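Local coordinates for dipeptide Epimerase (Enterococcus faecalis V583, PDB 3JZU), which belongs to the mandelate racemase/muconate lactonizing enzyme family, whose members pair an enolase-like N-terminal domain with a TIM-barrel-like C-terminal domain, at residues G154-K159 with F182-R187; I130-L135 with R316-A321; I261-M266 with I286-G291. All coordinates share one frame; numbering follows the deposited sequence.

How the interactions relate
All three contacts belong to one barrel sheet. Interaction 1 joins strands 157-161 and 185-189, interaction 3 strands 260-263 and 287-290, and interaction 2 brings strand 128-135 against the end of strand 314-317 and the residues after it, where the first and last of the eight parallel strands meet. Interactions 1 and 2 (centres about 10 Å apart) are tied by the salt bridge from Arg-187 NH1 to Asp-132 OD2, 2.7 Å. Interactions 2 and 3 (centres about 12 Å apart) are joined by a probable hydrogen bond from Asp-318 N to Ile-290 O, 2.8 Å. Lys-159, Asp-318 and Lys-264 reach the bound leucine and tyrosine, themselves joined by a peptide bond; a magnesium ion lies about 4 Å from the nearest Asn-262 side-chain atom.

Interaction 1. Residues G154-K159 with F182-R187; sequences GFDTLK and FDIKLR
The guanidinium of Arg-187 has the methyl CG2 of Thr-157 over the centre of one face, 3.5 Å from CZ, while NE forms a salt bridge with Glu-212 and NH1 one with Asp-132. These outside partners and the methyl together probably limit how the flat group can turn. The contact joins the two strands of a beta-alpha-beta crossover in the C-terminal barrel, with helix 166-180 as the connection. The strands run parallel, their axes 18° apart, and a ladder of three bonds knits them: Lys-185 N to Asp-156 O, Leu-158 N to Lys-185 O at 2.9 Å, and Arg-187 N to Leu-158 O. Thr-157, Lys-185 and Arg-187 share one face of the sheet with Lys-159, whose extended chain leads away to Asp-318, Glu-215 and the bound tyrosine. On the face toward the helices, Leu-158 and Leu-186 lie side by side and point the same way, CB of Leu-158 being 3.8 Å from CD2 of Leu-186. CG2 of Ile-184 meets CG of Leu-158 at 3.9 Å, the two side chains slanting across each other. The Lys-185 chain bends at its last three torsions, its ammonium held chiefly by Glu-212, and NZ makes a weak 3.3 Å bond to Thr-157 OG1.

Interaction 2. Residues I130-L135 with R316-A321; sequences ITDITL and RADLDA. With LEU (leucine), chain I.
With OG1 anti to the backbone N (chi1 179°), Thr-131 turns its hydroxyl to the 316-321 segment, where Leu-319 N donates to OG1 over 2.8 Å; the hydroxyl itself donates to the carbonyl O of Asp-132. Asp-320 holds CG between its backbone N and carbonyl carbon (chi1 54°), which brings its carboxylate to Thr-134, near those of Asp-132 and Asp-318. Asp-132 OD1 and Asp-318 OD1 are just 2.5 Å apart, the two carboxylate planes 55° from each other. Basic partners, Arg-187 for Asp-132 and Lys-159 for Asp-318, would probably offset the gathered negative charge. The closure of the barrel falls here: strand 128-135 meets the end of strand 314-317, and Asp-132 N bonds Ala-317 O at 3.1 Å. Beyond that point the chain leaves strand geometry and its acids face the pocket. Asp-320 OD2 is met nearly head-on by Thr-134 N, 2.7 Å away, and also accepts a hydrogen bond from a water that donates a second one to Thr-134 O. The amino group of the bound leucine sits among three acceptors, its N lying 2.6 Å from Asp-318 OD2, 2.8 Å from Asp-320 OD1 and 3.1 Å from Thr-134 OG1.

Interaction 3. Residues I261-M266 with I286-G291; sequences INIKLM and IECMIG. With TYR (tyrosine), chain J.
Asn-262 and Met-289 slant across each other on the face of the sheet that looks into the barrel, the Met-289 methyl CE ending 3.4 Å from Asn-262 ND2. Both chains leave with CG anti to the backbone N (chi1 173° in Met-289), and a bend at the last torsion of Met-289 turns its methyl to the amide. The other end of that amide, OD1, takes a bond of 2.7 Å from Lys-264 NZ, which arrives from above the carbonyl plane and not along a lone pair. Asp-240 forms a salt bridge with the same ammonium, whose bond to the carboxylate O of the bound tyrosine is weak at 3.5 Å. On the opposite face Ile-263 spreads its two branches: CD1 packs on CB of Cys-288 at 3.6 Å, and CG2 meets CD1 of Ile-290 at 4.0 Å, the two isoleucines set obliquely. Farther back, CG1 of Ile-261 rests against CG2 of Ile-286. These are neighbouring parallel strands of the TIM-barrel-like domain, linked through the short helix 265-268 and helix 271-283, the latter packing on Ile-261 and Cys-288. Their axes diverge by 37°, yet four backbone bonds run without a break from Ile-261 N to Gly-291 N, the straightest being Ile-263 N to Met-289 O, 2.7 Å with 172° at the hydrogen. Asn-262 OD1 comes to 3.9 Å from Gly-291 CA. A water accepts from Leu-265 N and donates to Gly-291 O, 2.8 Å from each.

Interaction 1. Residues G154-K159 with F182-R187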
loop_
_atom_site.group_PDB
_atom_site.type_symbol
_atom_site.label_atom_id
_atom_site.label_comp_id
_atom_site.label_asym_id
_atom_site.label_seq_id
_atom_site.Cartn_x
_atom_site.Cartn_y
_atom_site.Cartn_z
ATOM N N GLY A 154 4.655 -3.639 20.480
ATOM C CA GLY A 154 5.356 -2.386 20.244
ATOM C C GLY A 154 4.706 -1.398 19.289
ATOM O O GLY A 154 5.277 -0.343 19.012
ATOM N N PHE A 155 3.523 -1.719 18.780
ATOM C CA PHE A 155 2.837 -0.815 17.855
ATOM C C PHE A 155 2.179 0.361 18.573
ATOM O O PHE A 155 1.404 0.166 19.519
ATOM C CB PHE A 155 1.782 -1.586 17.052
ATOM C CG PHE A 155 2.367 -2.544 16.052
ATOM C CD1 PHE A 155 2.754 -2.102 14.791
ATOM C CD2 PHE A 155 2.586 -3.878 16.392
ATOM C CE1 PHE A 155 3.354 -2.969 13.881
ATOM C CE2 PHE A 155 3.186 -4.755 15.492
ATOM C CZ PHE A 155 3.571 -4.298 14.231
ATOM N N ASP A 156 2.484 1.577 18.123
ATOM C CA ASP A 156 1.907 2.779 18.717
ATOM C C ASP A 156 0.789 3.368 17.854
ATOM O O ASP A 156 0.134 4.332 18.246
ATOM C CB ASP A 156 2.979 3.846 18.951
ATOM C CG ASP A 156 3.928 3.484 20.078
ATOM O OD1 ASP A 156 3.462 2.940 21.104
ATOM O OD2 ASP A 156 5.141 3.761 19.945
ATOM N N THR A 157 0.588 2.800 16.671
ATOM C CA THR A 157 -0.478 3.250 15.788
ATOM C C THR A 157 -1.222 2.034 15.255
ATOM O O THR A 157 -0.615 1.139 14.670
ATOM C CB THR A 157 0.053 4.050 14.590
ATOM O OG1 THR A 157 0.791 5.191 15.053
ATOM C CG2 THR A 157 -1.115 4.524 13.735
ATOM N N LEU A 158 -2.537 2.009 15.455
ATOM C CA LEU A 158 -3.361 0.892 14.999
ATOM C C LEU A 158 -4.349 1.350 13.934
ATOM O O LEU A 158 -4.964 2.403 14.072
ATOM C CB LEU A 158 -4.151 0.307 16.174
ATOM C CG LEU A 158 -3.342 -0.117 17.408
ATOM C CD1 LEU A 158 -4.287 -0.511 18.533
ATOM C CD2 LEU A 158 -2.411 -1.275 17.056
ATOM N N LYS A 159 -4.504 0.555 12.881
ATOM C CA LYS A 159 -5.458 0.876 11.821
ATOM C C LYS A 159 -6.669 -0.019 12.059
ATOM O O LYS A 159 -6.571 -1.248 11.986
ATOM C CB LYS A 159 -4.848 0.604 10.441
ATOM C CG LYS A 159 -5.792 0.875 9.279
ATOM C CD LYS A 159 -5.042 0.873 7.944
ATOM C CE LYS A 159 -5.999 1.022 6.773
ATOM N NZ LYS A 159 -5.314 1.111 5.444
ATOM N N PHE A 182 -5.337 6.378 25.608
ATOM C CA PHE A 182 -5.085 7.452 24.647
ATOM C C PHE A 182 -3.651 7.687 24.165
ATOM O O PHE A 182 -3.408 8.621 23.407
ATOM C CB PHE A 182 -5.641 8.761 25.209
ATOM C CG PHE A 182 -7.139 8.795 25.292
ATOM C CD1 PHE A 182 -7.899 9.220 24.206
ATOM C CD2 PHE A 182 -7.796 8.382 26.449
ATOM C CE1 PHE A 182 -9.290 9.235 24.269
ATOM C CE2 PHE A 182 -9.191 8.394 26.521
ATOM C CZ PHE A 182 -9.937 8.822 25.428
ATOM N N ASP A 183 -2.706 6.862 24.597
ATOM C CA ASP A 183 -1.314 7.025 24.169
ATOM C C ASP A 183 -1.097 6.435 22.783
ATOM O O ASP A 183 -0.063 6.666 22.153
ATOM C CB ASP A 183 -0.354 6.333 25.148
ATOM C CG ASP A 183 -0.184 7.095 26.448
ATOM O OD1 ASP A 183 -1.155 7.183 27.235
ATOM O OD2 ASP A 183 0.930 7.610 26.684
ATOM N N ILE A 184 -2.076 5.668 22.318
ATOM C CA ILE A 184 -2.003 5.013 21.017
ATOM C C ILE A 184 -2.758 5.794 19.941
ATOM O O ILE A 184 -3.847 6.312 20.191
ATOM C CB ILE A 184 -2.612 3.588 21.101
ATOM C CG1 ILE A 184 -2.010 2.827 22.289
ATOM C CG2 ILE A 184 -2.375 2.836 19.800
ATOM C CD1 ILE A 184 -0.509 2.613 22.201
ATOM N N LYS A 185 -2.184 5.888 18.742
ATOM C CA LYS A 185 -2.868 6.585 17.661
ATOM C C LYS A 185 -3.776 5.591 16.959
ATOM O O LYS A 185 -3.363 4.481 16.627
ATOM C CB LYS A 185 -1.874 7.199 16.663
ATOM C CG LYS A 185 -1.065 8.346 17.254
ATOM C CD LYS A 185 -0.825 9.490 16.265
ATOM C CE LYS A 185 0.239 9.169 15.223
ATOM N NZ LYS A 185 -0.244 8.228 14.170
ATOM N N LEU A 186 -5.024 5.985 16.751
ATOM C CA LEU A 186 -5.985 5.119 16.094
ATOM C C LEU A 186 -6.500 5.735 14.795
ATOM O O LEU A 186 -7.063 6.829 14.802
ATOM C CB LEU A 186 -7.175 4.852 17.023
ATOM C CG LEU A 186 -6.934 4.124 18.353
ATOM C CD1 LEU A 186 -8.236 4.093 19.128
ATOM C CD2 LEU A 186 -6.442 2.704 18.106
ATOM N N ARG A 187 -6.278 5.049 13.678
ATOM C CA ARG A 187 -6.797 5.525 12.403
ATOM C C ARG A 187 -7.856 4.515 11.965
ATOM O O ARG A 187 -7.674 3.304 12.116
ATOM C CB ARG A 187 -5.684 5.652 11.358
ATOM C CG ARG A 187 -4.791 4.437 11.200
ATOM C CD ARG A 187 -3.643 4.724 10.235
ATOM N NE ARG A 187 -2.758 5.785 10.715
ATOM C CZ ARG A 187 -1.444 5.800 10.526
ATOM N NH1 ARG A 187 -0.854 4.810 9.867
ATOM N NH2 ARG A 187 -0.714 6.805 10.992
#

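Interaction 2. Residues I130-L135 with R316-A321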
loop_
_atom_site.group_PDB
_atom_site.type_symbol
_atom_site.label_atom_id
_atom_site.label_comp_id
_atom_site.label_asym_id
_atom_site.label_seq_id
_atom_site.Cartn_x
_atom_site.Cartn_y
_atom_site.Cartn_z
ATOM N N ILE A 130 8.287 3.490 9.950
ATOM C CA ILE A 130 7.539 2.953 11.076
ATOM C C ILE A 130 6.129 2.702 10.554
ATOM O O ILE A 130 5.469 3.610 10.069
ATOM C CB ILE A 130 7.492 3.956 12.257
ATOM C CG1 ILE A 130 8.905 4.178 12.812
ATOM C CG2 ILE A 130 6.575 3.426 13.365
ATOM C CD1 ILE A 130 8.953 5.122 13.999
ATOM N N THR A 131 5.670 1.463 10.635
ATOM C CA THR A 131 4.345 1.139 10.134
ATOM C C THR A 131 3.334 0.858 11.228
ATOM O O THR A 131 3.690 0.522 12.362
ATOM C CB THR A 131 4.391 -0.100 9.210
ATOM O OG1 THR A 131 3.067 -0.418 8.757
ATOM C CG2 THR A 131 4.950 -1.298 9.964
ATOM N N ASP A 132 2.062 1.004 10.880
ATOM C CA ASP A 132 0.993 0.703 11.817
ATOM C C ASP A 132 0.710 -0.764 11.544
ATOM O O ASP A 132 1.447 -1.425 10.806
ATOM C CB ASP A 132 -0.271 1.527 11.509
ATOM C CG ASP A 132 -0.857 1.241 10.120
ATOM O OD1 ASP A 132 -0.734 0.099 9.625
ATOM O OD2 ASP A 132 -1.467 2.159 9.522
ATOM N N ILE A 133 -0.343 -1.277 12.156
ATOM C CA ILE A 133 -0.761 -2.639 11.893
ATOM C C ILE A 133 -2.272 -2.557 11.902
ATOM O O ILE A 133 -2.868 -1.868 12.747
ATOM C CB ILE A 133 -0.234 -3.662 12.938
ATOM C CG1 ILE A 133 -0.721 -5.063 12.549
ATOM C CG2 ILE A 133 -0.674 -3.280 14.344
ATOM C CD1 ILE A 133 0.037 -6.186 13.243
ATOM N N THR A 134 -2.885 -3.208 10.920
ATOM C CA THR A 134 -4.333 -3.207 10.768
ATOM C C THR A 134 -5.011 -4.339 11.532
ATOM O O THR A 134 -4.504 -5.461 11.571
ATOM C CB THR A 134 -4.729 -3.342 9.271
ATOM O OG1 THR A 134 -4.142 -2.270 8.522
ATOM C CG2 THR A 134 -6.259 -3.297 9.102
ATOM N N LEU A 135 -6.152 -4.021 12.146
ATOM C CA LEU A 135 -6.970 -4.991 12.872
ATOM C C LEU A 135 -8.189 -5.220 11.975
ATOM O O LEU A 135 -8.858 -4.259 11.590
ATOM C CB LEU A 135 -7.451 -4.420 14.212
ATOM C CG LEU A 135 -6.427 -3.983 15.266
ATOM C CD1 LEU A 135 -7.159 -3.357 16.450
ATOM C CD2 LEU A 135 -5.613 -5.161 15.718
ATOM N N ARG A 316 3.187 8.728 6.559
ATOM C CA ARG A 316 2.561 7.629 7.271
ATOM C C ARG A 316 2.803 6.332 6.526
ATOM O O ARG A 316 3.070 6.341 5.323
ATOM C CB ARG A 316 1.056 7.857 7.387
ATOM C CG ARG A 316 0.643 9.020 8.283
ATOM C CD ARG A 316 -0.883 9.083 8.337
ATOM N NE ARG A 316 -1.384 10.093 9.263
ATOM C CZ ARG A 316 -1.465 11.394 8.994
ATOM N NH1 ARG A 316 -1.073 11.864 7.816
ATOM N NH2 ARG A 316 -1.956 12.226 9.905
ATOM N N ALA A 317 2.709 5.216 7.240
ATOM C CA ALA A 317 2.900 3.921 6.605
ATOM C C ALA A 317 1.968 2.853 7.151
ATOM O O ALA A 317 1.713 2.774 8.351
ATOM C CB ALA A 317 4.346 3.468 6.756
ATOM N N ASP A 318 1.468 2.028 6.237
ATOM C CA ASP A 318 0.588 0.917 6.556
ATOM C C ASP A 318 1.103 -0.227 5.677
ATOM O O ASP A 318 0.504 -0.556 4.650
ATOM C CB ASP A 318 -0.866 1.276 6.208
ATOM C CG ASP A 318 -1.828 0.103 6.393
ATOM O OD1 ASP A 318 -1.766 -0.556 7.445
ATOM O OD2 ASP A 318 -2.661 -0.149 5.492
ATOM N N LEU A 319 2.244 -0.790 6.076
ATOM C CA LEU A 319 2.891 -1.886 5.352
ATOM C C LEU A 319 2.973 -3.082 6.295
ATOM O O LEU A 319 4.029 -3.374 6.866
ATOM C CB LEU A 319 4.294 -1.453 4.922
ATOM C CG LEU A 319 4.305 -0.168 4.093
ATOM C CD1 LEU A 319 5.735 0.274 3.781
ATOM C CD2 LEU A 319 3.518 -0.421 2.815
ATOM N N ASP A 320 1.846 -3.771 6.425
ATOM C CA ASP A 320 1.717 -4.904 7.325
ATOM C C ASP A 320 1.345 -6.219 6.639
ATOM O O ASP A 320 0.965 -7.176 7.302
ATOM C CB ASP A 320 0.679 -4.557 8.411
ATOM C CG ASP A 320 -0.663 -4.101 7.831
ATOM O OD1 ASP A 320 -0.740 -3.841 6.611
ATOM O OD2 ASP A 320 -1.647 -3.987 8.604
ATOM N N ALA A 321 1.471 -6.287 5.321
ATOM C CA ALA A 321 1.120 -7.522 4.633
ATOM C C ALA A 321 1.985 -8.722 5.039
ATOM O O ALA A 321 1.473 -9.841 5.131
ATOM C CB ALA A 321 1.180 -7.325 3.119
HETATM N N LEU I . -3.153 -2.712 5.621
HETATM C CA LEU I . -3.772 -3.519 4.526
HETATM C C LEU I . -5.019 -2.840 3.958
HETATM O O LEU I . -5.833 -2.298 4.712
HETATM C CB LEU I . -4.177 -4.903 5.054
HETATM C CG LEU I . -3.114 -5.814 5.670
HETATM C CD1 LEU I . -3.743 -7.136 6.082
HETATM C CD2 LEU I . -2.002 -6.053 4.665
HETATM O O HOH W 1 -2.521 -6.409 9.580
#

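Interaction 3. Residues I261-M266 with I286-G291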
loop_
_atom_site.group_PDB
_atom_site.type_symbol
_atom_site.label_atom_id
_atom_site.label_comp_id
_atom_site.label_asym_id
_atom_site.label_seq_id
_atom_site.Cartn_x
_atom_site.Cartn_y
_atom_site.Cartn_z
ATOM N N ILE A 261 -3.728 11.277 1.211
ATOM C CA ILE A 261 -3.962 10.237 0.216
ATOM C C ILE A 261 -3.125 8.969 0.441
ATOM O O ILE A 261 -1.932 9.040 0.730
ATOM C CB ILE A 261 -3.719 10.780 -1.216
ATOM C CG1 ILE A 261 -4.845 11.754 -1.588
ATOM C CG2 ILE A 261 -3.643 9.624 -2.224
ATOM C CD1 ILE A 261 -4.751 12.317 -3.005
ATOM N N ASN A 262 -3.781 7.819 0.296
ATOM C CA ASN A 262 -3.160 6.498 0.455
ATOM C C ASN A 262 -2.545 6.050 -0.871
ATOM O O ASN A 262 -3.247 5.914 -1.873
ATOM C CB ASN A 262 -4.222 5.467 0.893
ATOM C CG ASN A 262 -3.642 4.061 1.107
ATOM O OD1 ASN A 262 -2.956 3.521 0.239
ATOM N ND2 ASN A 262 -3.933 3.464 2.260
ATOM N N ILE A 263 -1.239 5.835 -0.879
ATOM C CA ILE A 263 -0.541 5.378 -2.082
ATOM C C ILE A 263 -0.245 3.873 -2.010
ATOM O O ILE A 263 0.257 3.386 -0.998
ATOM C CB ILE A 263 0.821 6.083 -2.251
ATOM C CG1 ILE A 263 0.623 7.583 -2.506
ATOM C CG2 ILE A 263 1.584 5.464 -3.417
ATOM C CD1 ILE A 263 1.928 8.365 -2.484
ATOM N N LYS A 264 -0.556 3.145 -3.078
ATOM C CA LYS A 264 -0.255 1.710 -3.142
ATOM C C LYS A 264 0.400 1.443 -4.491
ATOM O O LYS A 264 -0.120 1.866 -5.527
ATOM C CB LYS A 264 -1.517 0.851 -3.027
ATOM C CG LYS A 264 -2.125 0.787 -1.633
ATOM C CD LYS A 264 -3.288 -0.181 -1.599
ATOM C CE LYS A 264 -4.023 -0.107 -0.275
ATOM N NZ LYS A 264 -4.506 1.279 -0.037
ATOM N N LEU A 265 1.539 0.757 -4.485
ATOM C CA LEU A 265 2.205 0.446 -5.745
ATOM C C LEU A 265 1.308 -0.425 -6.610
ATOM O O LEU A 265 1.358 -0.341 -7.836
ATOM C CB LEU A 265 3.541 -0.269 -5.510
ATOM C CG LEU A 265 4.555 0.496 -4.656
ATOM C CD1 LEU A 265 5.858 -0.265 -4.593
ATOM C CD2 LEU A 265 4.766 1.877 -5.242
ATOM N N MET A 266 0.485 -1.262 -5.978
ATOM C CA MET A 266 -0.408 -2.142 -6.726
ATOM C C MET A 266 -1.638 -1.416 -7.280
ATOM O O MET A 266 -2.438 -2.004 -8.016
ATOM C CB MET A 266 -0.840 -3.336 -5.869
ATOM C CG MET A 266 0.318 -4.208 -5.404
ATOM S SD MET A 266 1.357 -4.705 -6.796
ATOM C CE MET A 266 2.974 -4.389 -6.131
ATOM N N ILE A 286 -0.781 18.118 0.509
ATOM C CA ILE A 286 -1.466 16.899 0.904
ATOM C C ILE A 286 -0.393 15.864 1.228
ATOM O O ILE A 286 0.421 15.525 0.371
ATOM C CB ILE A 286 -2.348 16.352 -0.252
ATOM C CG1 ILE A 286 -3.436 17.365 -0.608
ATOM C CG2 ILE A 286 -2.985 15.011 0.141
ATOM C CD1 ILE A 286 -4.440 17.585 0.477
ATOM N N GLU A 287 -0.362 15.398 2.469
ATOM C CA GLU A 287 0.600 14.375 2.861
ATOM C C GLU A 287 0.087 13.026 2.358
ATOM O O GLU A 287 -1.108 12.875 2.107
ATOM C CB GLU A 287 0.749 14.345 4.383
ATOM C CG GLU A 287 1.664 15.438 4.905
ATOM C CD GLU A 287 1.790 15.434 6.413
ATOM O OE1 GLU A 287 1.669 14.355 7.027
ATOM O OE2 GLU A 287 2.031 16.519 6.981
ATOM N N CYS A 288 0.984 12.053 2.213
ATOM C CA CYS A 288 0.604 10.723 1.731
ATOM C C CYS A 288 0.993 9.614 2.697
ATOM O O CYS A 288 1.957 9.740 3.440
ATOM C CB CYS A 288 1.286 10.418 0.393
ATOM S SG CYS A 288 0.781 11.462 -1.008
ATOM N N MET A 289 0.226 8.530 2.677
ATOM C CA MET A 289 0.526 7.361 3.487
ATOM C C MET A 289 0.767 6.245 2.481
ATOM O O MET A 289 0.023 6.108 1.511
ATOM C CB MET A 289 -0.644 6.959 4.382
ATOM C CG MET A 289 -0.399 5.630 5.110
ATOM S SD MET A 289 -1.687 5.205 6.312
ATOM C CE MET A 289 -2.806 4.254 5.341
ATOM N N ILE A 290 1.806 5.457 2.706
ATOM C CA ILE A 290 2.112 4.348 1.815
ATOM C C ILE A 290 1.304 3.169 2.362
ATOM O O ILE A 290 1.286 2.932 3.575
ATOM C CB ILE A 290 3.641 4.043 1.821
ATOM C CG1 ILE A 290 3.986 3.006 0.743
ATOM C CG2 ILE A 290 4.086 3.554 3.200
ATOM C CD1 ILE A 290 3.784 3.504 -0.667
ATOM N N GLY A 291 0.606 2.458 1.481
ATOM C CA GLY A 291 -0.194 1.327 1.917
ATOM C C GLY A 291 0.129 0.052 1.165
ATOM O O GLY A 291 1.144 -0.021 0.478
HETATM N N TYR J . -5.166 -2.878 2.634
HETATM C CA TYR J . -6.329 -2.306 1.951
HETATM C C TYR J . -6.748 -0.934 2.483
HETATM O O TYR J . -5.851 -0.132 2.817
HETATM C CB TYR J . -7.516 -3.267 2.057
HETATM C CG TYR J . -7.271 -4.647 1.477
HETATM C CD1 TYR J . -7.706 -5.786 2.150
HETATM C CD2 TYR J . -6.642 -4.815 0.242
HETATM C CE1 TYR J . -7.521 -7.061 1.614
HETATM C CE2 TYR J . -6.457 -6.090 -0.309
HETATM C CZ TYR J . -6.900 -7.208 0.386
HETATM O OH TYR J . -6.740 -8.477 -0.143
HETATM O OXT TYR J . -7.975 -0.678 2.544
HETATM O O HOH W 2 2.370 -0.216 -2.004
#